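Side-chain contacts in siderophore-interacting protein (Aeromonas hydrophila, PDB 6K2L), which binds flavin-adenine dinucleotide and probably reduces ferric siderophores to release iron inside the cell: residues A87-E91 with A92-D96; V191-P194 with E195-A198; H251-D254 with E255-H259. The protein carries 1 engineered substitution. All coordinates share one frame; numbering follows the deposited sequence.

Contact 1 (A87-E91 with A92-D96); sequences AFRRE and ALELD
The beta hairpin between strands 79-89 and 94-100 of the FAD-binding barrel turns round here, and R89, E94 and D96 are tied into a salt-bridge network on one face of its two strands. The strands 87-89 and 94-96 run antiparallel, their axes 4.8 Å apart at closest approach. R89 and E94 are a hydrogen-bonded pair, with R89 N to E94 O at 2.9 Å and E94 N to R89 O at 3.0 Å; the chain reverses through a type I turn from R90 to L93. Because L93 and E94 both lie opposite R89, the closing end is a G1 bulge, and L93 has the positive phi (56°) that goes with it.

R89 bends at its third torsion (chi3 -64°), which brings the guanidinium back over the opposite strand. Both acids meet the edge of that group, near its plane. NH2 of R89 reaches the anti lone pair of E94 OE1 at 2.7 Å in a nearly straight bond, the two flat groups standing 76° apart. R89 NH1 donates to D96 OD2 at 3.1 Å, coming from above the carboxylate plane. With two carboxylates at its edge, the guanidinium is held against rotation, and its charge is probably well balanced.

On the other face F88 and L95 form a non-hydrogen-bonded pair. F88 CD1 touches L95 CD1 at 3.8 Å, and the same ring atom lies 3.1 Å from E94 O, approached obliquely.

From the first position of the turn, R90 donates to the carbonyls of A36 and Y38 and makes a cation-pi contact with F40. R89, E94 and D96 rest on C29 of strand 25-31, the neighbour of strand 94-100 in the barrel, while R89 packs on Q134, and A92 on T241, of the second subunit.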
# COMPACT_ATOMS: atom_id res chain seq x y z
N ALA A 87 -7.67 1.07 3.85
CA ALA A 87 -6.31 1.53 4.14
C ALA A 87 -5.90 1.07 5.54
O ALA A 87 -6.75 0.78 6.38
CB ALA A 87 -6.18 3.05 4.02
N PHE A 88 -4.60 1.02 5.80
CA PHE A 88 -4.13 0.63 7.13
C PHE A 88 -2.90 1.45 7.48
O PHE A 88 -1.93 1.44 6.73
CB PHE A 88 -3.81 -0.87 7.21
CG PHE A 88 -3.15 -1.28 8.49
CD1 PHE A 88 -3.81 -1.16 9.70
CD2 PHE A 88 -1.85 -1.78 8.48
CE1 PHE A 88 -3.17 -1.52 10.91
CE2 PHE A 88 -1.20 -2.16 9.68
CZ PHE A 88 -1.86 -2.01 10.89
N ARG A 89 -2.95 2.16 8.62
CA ARG A 89 -1.87 3.02 9.11
C ARG A 89 -1.38 2.46 10.44
O ARG A 89 -1.98 2.70 11.50
CB ARG A 89 -2.34 4.47 9.24
CG ARG A 89 -2.70 5.10 7.90
CD ARG A 89 -3.33 6.49 8.04
NE ARG A 89 -4.62 6.48 8.72
CZ ARG A 89 -5.80 6.30 8.12
NH1 ARG A 89 -5.86 6.09 6.81
NH2 ARG A 89 -6.93 6.33 8.83
N ARG A 90 -0.30 1.68 10.37
CA ARG A 90 0.21 0.99 11.56
C ARG A 90 0.56 1.97 12.67
O ARG A 90 0.16 1.79 13.83
CB ARG A 90 1.43 0.17 11.18
CG ARG A 90 1.80 -0.86 12.21
CD ARG A 90 3.06 -1.56 11.80
NE ARG A 90 2.83 -2.49 10.71
CZ ARG A 90 2.12 -3.61 10.83
NH1 ARG A 90 1.57 -3.92 11.99
NH2 ARG A 90 1.95 -4.41 9.79
N GLU A 91 1.34 3.02 12.34
CA GLU A 91 1.78 3.98 13.34
C GLU A 91 0.59 4.61 14.07
O GLU A 91 0.59 4.73 15.30
CB GLU A 91 2.65 5.06 12.68
CG GLU A 91 3.37 6.00 13.65
CD GLU A 91 4.65 6.61 13.05
OE1 GLU A 91 5.55 5.83 12.66
OE2 GLU A 91 4.75 7.86 12.98
N ALA A 92 -0.45 4.99 13.32
CA ALA A 92 -1.62 5.60 13.92
C ALA A 92 -2.53 4.58 14.59
O ALA A 92 -3.50 4.99 15.26
CB ALA A 92 -2.40 6.37 12.86
N LEU A 93 -2.25 3.29 14.42
CA LEU A 93 -3.11 2.21 14.88
C LEU A 93 -4.53 2.34 14.30
O LEU A 93 -5.53 2.20 15.00
CB LEU A 93 -3.14 2.15 16.41
CG LEU A 93 -1.82 1.77 17.11
CD1 LEU A 93 -1.83 2.21 18.55
CD2 LEU A 93 -1.50 0.26 17.02
N GLU A 94 -4.61 2.60 13.00
CA GLU A 94 -5.89 2.84 12.35
C GLU A 94 -6.07 1.91 11.17
O GLU A 94 -5.10 1.59 10.47
CB GLU A 94 -6.03 4.30 11.87
CG GLU A 94 -6.36 5.30 12.98
CD GLU A 94 -6.14 6.75 12.55
OE1 GLU A 94 -6.49 7.07 11.39
OE2 GLU A 94 -5.64 7.57 13.36
N LEU A 95 -7.31 1.49 10.94
CA LEU A 95 -7.69 0.61 9.85
C LEU A 95 -9.01 1.09 9.26
O LEU A 95 -9.98 1.23 10.00
CB LEU A 95 -7.81 -0.84 10.34
CG LEU A 95 -7.98 -1.85 9.20
CD1 LEU A 95 -7.08 -3.02 9.38
CD2 LEU A 95 -9.45 -2.28 9.08
N ASP A 96 -9.07 1.33 7.95
CA ASP A 96 -10.24 1.89 7.27
C ASP A 96 -11.02 0.82 6.52
O ASP A 96 -10.46 0.12 5.68
CB ASP A 96 -9.82 2.95 6.24
CG ASP A 96 -9.43 4.25 6.88
OD1 ASP A 96 -9.77 4.44 8.07
OD2 ASP A 96 -8.78 5.09 6.19

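Contact 2 (V191-P194 with E195-A198); sequences VGSP and EETA
S193 sits between two glutamates, E195 reaching its hydroxyl and E196 its backbone nitrogen, in a type I beta turn that runs from S193 to E196. The turn lies in the surface loop leading from strand 185-191, an outermost strand of the parallel sheet, to helix 198-205. Its closing bond joins E196 N to S193 O at 2.7 Å, the donor standing above the carbonyl plane.

The E196 side chain folds back along the start of the turn. Its CG lies beside the backbone N with a first torsion of -32°, well short of a staggered value, and from there the chain is extended. That path lays CB and CG along S193 O and brings OE1 close to S193 N and G192 CA. S193 N donates to E196 OE1 at 3.0 Å in a fairly straight bond (166°), which arrives on the anti side of the oxygen but 33° out of the carboxylate plane. E196 thus holds both the N and the O of S193, one with its carboxylate and the other with its main-chain N.

E195 takes the other partner. Its carboxylate curls back to the S193 hydroxyl, which makes a weak bond to E195 OE2 at 3.2 Å and accepts another weak one, from E195 N. OE2 is also hydrogen-bonded to H251, in the loop of the FAD pocket. P194, at the second position of the turn, packs on W249 and has its side chain about 6 Å from the bound FAD.

Further on, E196 is the centre of an inverse gamma turn, in which T197 N makes a weak bond to E195 O; T197 then places its methyl CG2 3.3 Å from P194 O.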
# COMPACT_ATOMS: atom_id res chain seq x y z
N VAL A 191 -23.96 4.94 -14.30
CA VAL A 191 -25.01 5.06 -13.30
C VAL A 191 -26.11 4.07 -13.66
O VAL A 191 -26.52 3.98 -14.82
CB VAL A 191 -25.56 6.49 -13.23
CG1 VAL A 191 -26.70 6.56 -12.22
CG2 VAL A 191 -24.43 7.46 -12.86
N GLY A 192 -26.58 3.32 -12.67
CA GLY A 192 -27.70 2.42 -12.87
C GLY A 192 -27.87 1.48 -11.71
O GLY A 192 -27.06 1.42 -10.78
N SER A 193 -28.96 0.72 -11.77
CA SER A 193 -29.27 -0.25 -10.75
C SER A 193 -28.58 -1.57 -11.08
O SER A 193 -28.18 -1.79 -12.24
CB SER A 193 -30.79 -0.42 -10.68
OG SER A 193 -31.17 -1.71 -10.26
N PRO A 194 -28.38 -2.46 -10.09
CA PRO A 194 -27.60 -3.69 -10.37
C PRO A 194 -28.19 -4.53 -11.48
O PRO A 194 -27.47 -5.37 -12.04
CB PRO A 194 -27.62 -4.43 -9.03
CG PRO A 194 -27.75 -3.38 -8.04
CD PRO A 194 -28.68 -2.35 -8.66
N GLU A 195 -29.47 -4.33 -11.81
CA GLU A 195 -30.07 -5.01 -12.94
C GLU A 195 -29.51 -4.50 -14.26
O GLU A 195 -29.36 -5.28 -15.21
CB GLU A 195 -31.60 -4.85 -12.91
CG GLU A 195 -32.28 -5.73 -11.85
CD GLU A 195 -33.43 -5.04 -11.09
OE1 GLU A 195 -34.63 -5.33 -11.40
OE2 GLU A 195 -33.14 -4.20 -10.19
N GLU A 196 -29.18 -3.22 -14.31
CA GLU A 196 -28.87 -2.52 -15.56
C GLU A 196 -27.37 -2.60 -15.87
O GLU A 196 -26.65 -1.61 -15.85
CB GLU A 196 -29.37 -1.08 -15.48
CG GLU A 196 -30.65 -0.91 -14.61
CD GLU A 196 -31.26 0.51 -14.62
OE1 GLU A 196 -30.60 1.47 -14.15
OE2 GLU A 196 -32.41 0.66 -15.09
N THR A 197 -26.90 -3.82 -16.16
CA THR A 197 -25.49 -4.03 -16.44
C THR A 197 -25.14 -3.92 -17.91
O THR A 197 -23.96 -3.73 -18.25
CB THR A 197 -25.04 -5.41 -15.97
OG1 THR A 197 -25.73 -6.43 -16.71
CG2 THR A 197 -25.29 -5.60 -14.47
N ALA A 198 -26.12 -4.05 -18.80
CA ALA A 198 -25.83 -4.18 -20.22
C ALA A 198 -25.03 -3.01 -20.78
O ALA A 198 -24.10 -3.27 -21.56
CB ALA A 198 -27.12 -4.39 -21.02

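Contact 3 (H251-D254 with E255-H259); sequences HGKD and EEAYH. With FAD (flavin-adenine dinucleotide), chain C.
OD1 of D254 caps the start of helix 255-266: A257 N donates to it at 2.9 Å, and E256 N lies nearby at 3.3 Å. D254 is the N-cap residue. Its CG stands between the backbone N and the carbonyl carbon (chi1 46°), which turns the carboxylate onto the first turn of the helix, and A257 N meets OD1 nearly along the C-O axis.

From the residue before, K253 passes across the Y258 side chain at about a right angle. Its CE lies 3.5 Å from Y258 CD1, and NZ, in the ring plane at the edge, makes a weak bond to A257 O at 2.9 Å.

The same stretch lines the FAD pocket with backbone amides. E255 N donates to FAD O2A on the adenosine-side phosphate at 3.0 Å, while G252 N and K253 N each make a weak bond to the ribose hydroxyl O2B. The helix N terminus thus faces the diphosphate, whose charge its dipole would probably ease.

E255 OE1 forms a salt bridge with R262, about two turns along the helix, and OE2 accepts from H259 ND1, one turn along; E256 forms a salt bridge to R81 on barrel strand 79-89.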
# COMPACT_ATOMS: atom_id res chain seq x y z
N HIS A 251 -27.54 -9.52 -6.18
CA HIS A 251 -28.80 -8.79 -6.04
C HIS A 251 -29.92 -9.71 -5.56
O HIS A 251 -30.22 -10.72 -6.21
CB HIS A 251 -29.14 -8.16 -7.38
CG HIS A 251 -30.32 -7.24 -7.34
ND1 HIS A 251 -30.72 -6.59 -6.19
CD2 HIS A 251 -31.16 -6.83 -8.32
CE1 HIS A 251 -31.76 -5.83 -6.46
NE2 HIS A 251 -32.05 -5.95 -7.75
N GLY A 252 -30.52 -9.36 -4.42
CA GLY A 252 -31.65 -10.07 -3.86
C GLY A 252 -31.32 -11.25 -2.97
O GLY A 252 -32.24 -11.96 -2.53
N LYS A 253 -30.05 -11.52 -2.69
CA LYS A 253 -29.68 -12.65 -1.87
C LYS A 253 -28.77 -12.15 -0.75
O LYS A 253 -27.81 -11.43 -1.01
CB LYS A 253 -28.97 -13.75 -2.68
CG LYS A 253 -29.73 -14.20 -3.90
CD LYS A 253 -29.64 -15.73 -4.05
CE LYS A 253 -28.16 -16.16 -4.10
NZ LYS A 253 -27.91 -17.54 -3.56
N ASP A 254 -29.10 -12.52 0.48
CA ASP A 254 -28.19 -12.23 1.57
C ASP A 254 -26.98 -13.18 1.51
O ASP A 254 -26.96 -14.17 0.75
CB ASP A 254 -28.93 -12.32 2.91
CG ASP A 254 -29.79 -13.58 3.02
OD1 ASP A 254 -29.25 -14.70 2.96
OD2 ASP A 254 -31.03 -13.45 3.16
N GLU A 255 -25.95 -12.85 2.30
CA GLU A 255 -24.74 -13.65 2.33
C GLU A 255 -25.02 -15.10 2.74
O GLU A 255 -24.30 -16.02 2.32
CB GLU A 255 -23.74 -13.01 3.30
CG GLU A 255 -22.56 -13.90 3.65
CD GLU A 255 -21.64 -14.15 2.45
OE1 GLU A 255 -21.56 -13.26 1.57
OE2 GLU A 255 -20.99 -15.24 2.41
N GLU A 256 -26.05 -15.32 3.57
CA GLU A 256 -26.35 -16.67 4.03
C GLU A 256 -26.83 -17.54 2.88
O GLU A 256 -26.44 -18.71 2.77
CB GLU A 256 -27.39 -16.64 5.15
CG GLU A 256 -26.81 -16.52 6.56
CD GLU A 256 -26.64 -15.08 6.99
OE1 GLU A 256 -27.46 -14.24 6.57
OE2 GLU A 256 -25.67 -14.79 7.74
N ALA A 257 -27.67 -16.99 2.02
CA ALA A 257 -28.12 -17.73 0.85
C ALA A 257 -27.05 -17.82 -0.22
O ALA A 257 -27.07 -18.76 -1.03
CB ALA A 257 -29.38 -17.07 0.27
N TYR A 258 -26.10 -16.89 -0.23
CA TYR A 258 -25.18 -16.79 -1.35
C TYR A 258 -23.83 -17.45 -1.12
O TYR A 258 -23.07 -17.58 -2.08
CB TYR A 258 -24.94 -15.33 -1.72
CG TYR A 258 -24.19 -15.16 -3.02
CD1 TYR A 258 -24.64 -15.75 -4.18
CD2 TYR A 258 -22.99 -14.44 -3.07
CE1 TYR A 258 -23.95 -15.61 -5.37
CE2 TYR A 258 -22.30 -14.29 -4.26
CZ TYR A 258 -22.78 -14.89 -5.40
OH TYR A 258 -22.13 -14.76 -6.61
N HIS A 259 -23.48 -17.79 0.13
CA HIS A 259 -22.09 -18.15 0.41
C HIS A 259 -21.63 -19.29 -0.49
O HIS A 259 -20.58 -19.20 -1.17
CB HIS A 259 -21.97 -18.50 1.90
CG HIS A 259 -20.62 -19.01 2.30
ND1 HIS A 259 -19.53 -18.19 2.48
CD2 HIS A 259 -20.18 -20.27 2.57
CE1 HIS A 259 -18.48 -18.91 2.84
NE2 HIS A 259 -18.85 -20.18 2.90
PA FAD C . -26.71 -9.02 3.52
O1A FAD C . -27.25 -9.38 4.86
O2A FAD C . -25.61 -9.94 2.97
O5B FAD C . -27.81 -8.98 2.33
C5B FAD C . -29.08 -8.32 2.49
C4B FAD C . -29.70 -7.94 1.15
O4B FAD C . -29.08 -6.74 0.64
C3B FAD C . -29.60 -8.96 0.02
O3B FAD C . -30.78 -8.91 -0.78
C2B FAD C . -28.36 -8.50 -0.75
O2B FAD C . -28.34 -8.83 -2.13
C1B FAD C . -28.45 -6.98 -0.60
N9A FAD C . -27.16 -6.34 -0.54
C8A FAD C . -26.05 -6.78 0.13
N7A FAD C . -25.02 -5.97 0.05
C5A FAD C . -25.49 -4.92 -0.72
C6A FAD C . -24.89 -3.73 -1.18
N6A FAD C . -23.64 -3.38 -0.88
N1A FAD C . -25.64 -2.90 -1.94
C2A FAD C . -26.90 -3.24 -2.23
N3A FAD C . -27.57 -4.33 -1.84
C4A FAD C . -26.81 -5.13 -1.09
N1 FAD C . -18.90 -4.76 0.48
C2 FAD C . -18.64 -3.48 0.89
O2 FAD C . -19.55 -2.68 1.13
N3 FAD C . -17.33 -3.05 1.04
C4 FAD C . -16.21 -3.80 0.81
O4 FAD C . -15.09 -3.30 0.98
C4X FAD C . -16.48 -5.16 0.39
N5 FAD C . -15.45 -5.96 0.15
C5X FAD C . -15.71 -7.25 -0.25
C6 FAD C . -14.65 -8.09 -0.53
C7 FAD C . -14.85 -9.39 -0.97
C7M FAD C . -13.66 -10.28 -1.23
C8 FAD C . -16.17 -9.88 -1.10
C8M FAD C . -16.44 -11.30 -1.53
C9 FAD C . -17.24 -9.04 -0.81
C9A FAD C . -17.03 -7.73 -0.40
N10 FAD C . -18.10 -6.85 -0.14
C10 FAD C . -17.86 -5.55 0.25
C1' FAD C . -19.49 -7.30 -0.31
C2' FAD C . -20.27 -7.48 0.99
O2' FAD C . -19.82 -8.63 1.72
C3' FAD C . -21.75 -7.63 0.66
O3' FAD C . -22.25 -6.36 0.25
C4' FAD C . -22.61 -8.17 1.80
O4' FAD C . -23.77 -8.80 1.24
C5' FAD C . -22.99 -7.07 2.77
O5' FAD C . -23.65 -7.66 3.91
P FAD C . -24.96 -7.02 4.52
O1P FAD C . -25.12 -7.66 5.90
O2P FAD C . -24.91 -5.55 4.52
O3P FAD C . -26.12 -7.54 3.55

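Going from the N terminus, contact 1 comes first and closes the hairpin between strands 79-89 and 94-100 of the antiparallel barrel. Contact 2 follows in the second half of the chain, rounding the loop from strand 185-191 of the parallel sheet to helix 198-205, and contact 3 starts the final helix, 255-266, after strand 243-245. The three run in series, with no nesting or crossing. Contact 1 stands apart, about 22 Å from contact 2 and 18 Å from contact 3 between nearest atoms. Contacts 2 and 3 touch, the bond between E195 and H251 joining their two loops near the FAD.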